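Local coordinates for esterase (uncultured bacterium FLS12, PDB 4RGY), which hydrolyses ester bonds as a low-temperature-active alkaline esterase, probably through the catalytic triad of the alpha/beta-hydrolase fold, at residues V22-E27 with S109-A114. Residues are numbered along the deposited sequence; the frame is centred on the assembly and turned at random.
Sequences VILPQE and SFFPLA
In this alpha/beta-hydrolase fold, V22 and L24 on strand 16-25 of the central sheet pack against F111, P112 and L113, where the chain leaves helix 95-110. The contact is apolar and buried, and it joins the exit of that helix to the strand. F111 is the first residue to leave helical backbone angles, and its CB points toward the strand. V22 meets the ring from the opposite direction. Its CG1 lies over one face, 4.1 Å from the ring centroid and 18° off the ring normal, a CH-pi contact. Its other methyl, CG2, touches F111 CE2 at 3.7 Å. With V22 CG1 anti to the backbone N (chi1 171°), CG1 sits over the ring and CG2 still touches CE2. L24 meets the same ring obliquely, with L24 CD1 3.7 Å from F111 CD1.

P112 is the centre of an inverse gamma turn, closed by a weak bond from L113 N to F111 O (2.8 Å). The turn brings P112 and L113 to different methyls of L24. F5 of the neighbouring strand 2-11 also meets the F111 ring, with the planes at about 55°. A75 of strand 75-79 touches both L24 and L113. P112 also packs on F110 of the second subunit, so the turn borders a subunit interface. The forked end of L24 divides its contacts: CD1 lies 3.8 Å from P112 CD, while CD2 lies 3.7 Å from L113 CD2.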
loop_
_atom_site.group_PDB
_atom_site.type_symbol
_atom_site.label_atom_id
_atom_site.label_comp_id
_atom_site.label_asym_id
_atom_site.label_seq_id
_atom_site.Cartn_x
_atom_site.Cartn_y
_atom_site.Cartn_z
ATOM N N VAL A 22 -2.159 -9.399 -5.261
ATOM C CA VAL A 22 -1.644 -10.540 -6.009
ATOM C C VAL A 22 -0.343 -11.011 -5.379
ATOM O O VAL A 22 0.521 -10.203 -5.033
ATOM C CB VAL A 22 -1.412 -10.172 -7.497
ATOM C CG1 VAL A 22 -0.668 -11.273 -8.231
ATOM C CG2 VAL A 22 -2.745 -9.872 -8.186
ATOM N N ILE A 23 -0.196 -12.324 -5.218
ATOM C CA ILE A 23 1.113 -12.852 -4.857
ATOM C C ILE A 23 1.633 -13.757 -5.966
ATOM O O ILE A 23 0.890 -14.579 -6.510
ATOM C CB ILE A 23 1.131 -13.548 -3.491
ATOM C CG1 ILE A 23 -0.022 -14.517 -3.345
ATOM C CG2 ILE A 23 1.060 -12.521 -2.369
ATOM C CD1 ILE A 23 -0.027 -15.233 -1.996
ATOM N N LEU A 24 2.902 -13.549 -6.318
ATOM C CA LEU A 24 3.549 -14.236 -7.431
ATOM C C LEU A 24 4.786 -14.931 -6.919
ATOM O O LEU A 24 5.531 -14.359 -6.126
ATOM C CB LEU A 24 4.051 -13.225 -8.461
ATOM C CG LEU A 24 3.283 -12.703 -9.657
ATOM C CD1 LEU A 24 4.265 -11.941 -10.560
ATOM C CD2 LEU A 24 2.602 -13.836 -10.417
ATOM N N PRO A 25 5.044 -16.152 -7.399
ATOM C CA PRO A 25 6.350 -16.743 -7.120
ATOM C C PRO A 25 7.449 -15.931 -7.798
ATOM O O PRO A 25 7.248 -15.452 -8.914
ATOM C CB PRO A 25 6.250 -18.132 -7.765
ATOM C CG PRO A 25 4.760 -18.396 -7.901
ATOM C CD PRO A 25 4.163 -17.055 -8.163
ATOM N N GLN A 26 8.582 -15.766 -7.121
ATOM C CA GLN A 26 9.747 -15.122 -7.727
ATOM C C GLN A 26 10.652 -16.160 -8.382
ATOM O O GLN A 26 10.858 -17.236 -7.833
ATOM C CB GLN A 26 10.552 -14.345 -6.683
ATOM C CG GLN A 26 9.965 -12.999 -6.336
ATOM C CD GLN A 26 10.901 -12.148 -5.494
ATOM O OE1 GLN A 26 12.098 -12.033 -5.771
ATOM N NE2 GLN A 26 10.357 -11.558 -4.453
ATOM N N GLU A 27 11.186 -15.833 -9.554
ATOM C CA GLU A 27 12.087 -16.743 -10.259
ATOM C C GLU A 27 13.422 -16.866 -9.535
ATOM O O GLU A 27 13.791 -15.989 -8.751
ATOM C CB GLU A 27 12.312 -16.267 -11.697
ATOM C CG GLU A 27 11.039 -16.169 -12.524
ATOM C CD GLU A 27 11.314 -16.045 -14.011
ATOM O OE1 GLU A 27 12.004 -16.929 -14.563
ATOM O OE2 GLU A 27 10.843 -15.065 -14.628
ATOM N N SER A 109 -3.112 -9.952 -17.974
ATOM C CA SER A 109 -2.448 -8.906 -18.750
ATOM C C SER A 109 -1.302 -8.267 -17.952
ATOM O O SER A 109 -0.280 -7.882 -18.523
ATOM C CB SER A 109 -3.454 -7.843 -19.203
ATOM O OG SER A 109 -3.731 -6.897 -18.179
ATOM N N PHE A 110 -1.457 -8.183 -16.630
ATOM C CA PHE A 110 -0.445 -7.556 -15.784
ATOM C C PHE A 110 0.691 -8.514 -15.416
ATOM O O PHE A 110 1.861 -8.118 -15.325
ATOM C CB PHE A 110 -1.061 -7.091 -14.460
ATOM C CG PHE A 110 -2.134 -6.044 -14.592
ATOM C CD1 PHE A 110 -2.193 -5.186 -15.681
ATOM C CD2 PHE A 110 -3.081 -5.905 -13.582
ATOM C CE1 PHE A 110 -3.195 -4.219 -15.764
ATOM C CE2 PHE A 110 -4.079 -4.952 -13.659
ATOM C CZ PHE A 110 -4.142 -4.110 -14.750
ATOM N N PHE A 111 0.336 -9.769 -15.145
ATOM C CA PHE A 111 1.234 -10.728 -14.510
ATOM C C PHE A 111 1.414 -11.980 -15.362
ATOM O O PHE A 111 0.576 -12.280 -16.217
ATOM C CB PHE A 111 0.709 -11.107 -13.111
ATOM C CG PHE A 111 0.664 -9.950 -12.142
ATOM C CD1 PHE A 111 1.842 -9.395 -11.651
ATOM C CD2 PHE A 111 -0.548 -9.427 -11.722
ATOM C CE1 PHE A 111 1.803 -8.334 -10.760
ATOM C CE2 PHE A 111 -0.587 -8.362 -10.829
ATOM C CZ PHE A 111 0.596 -7.822 -10.348
ATOM N N PRO A 112 2.509 -12.718 -15.136
ATOM C CA PRO A 112 2.798 -13.912 -15.938
ATOM C C PRO A 112 1.985 -15.107 -15.446
ATOM O O PRO A 112 2.522 -16.063 -14.876
ATOM C CB PRO A 112 4.303 -14.113 -15.720
ATOM C CG PRO A 112 4.559 -13.549 -14.372
ATOM C CD PRO A 112 3.626 -12.375 -14.238
ATOM N N LEU A 113 0.679 -15.026 -15.681
ATOM C CA LEU A 113 -0.270 -16.024 -15.206
ATOM C C LEU A 113 -0.756 -16.930 -16.328
ATOM O O LEU A 113 -0.947 -16.487 -17.464
ATOM C CB LEU A 113 -1.471 -15.325 -14.571
ATOM C CG LEU A 113 -1.168 -14.284 -13.491
ATOM C CD1 LEU A 113 -2.479 -13.768 -12.930
ATOM C CD2 LEU A 113 -0.307 -14.849 -12.384
ATOM N N ALA A 114 -0.962 -18.200 -15.993
ATOM C CA ALA A 114 -1.533 -19.170 -16.931
ATOM C C ALA A 114 -2.952 -18.810 -17.343
ATOM O O ALA A 114 -3.666 -18.101 -16.631
ATOM C CB ALA A 114 -1.513 -20.564 -16.327
#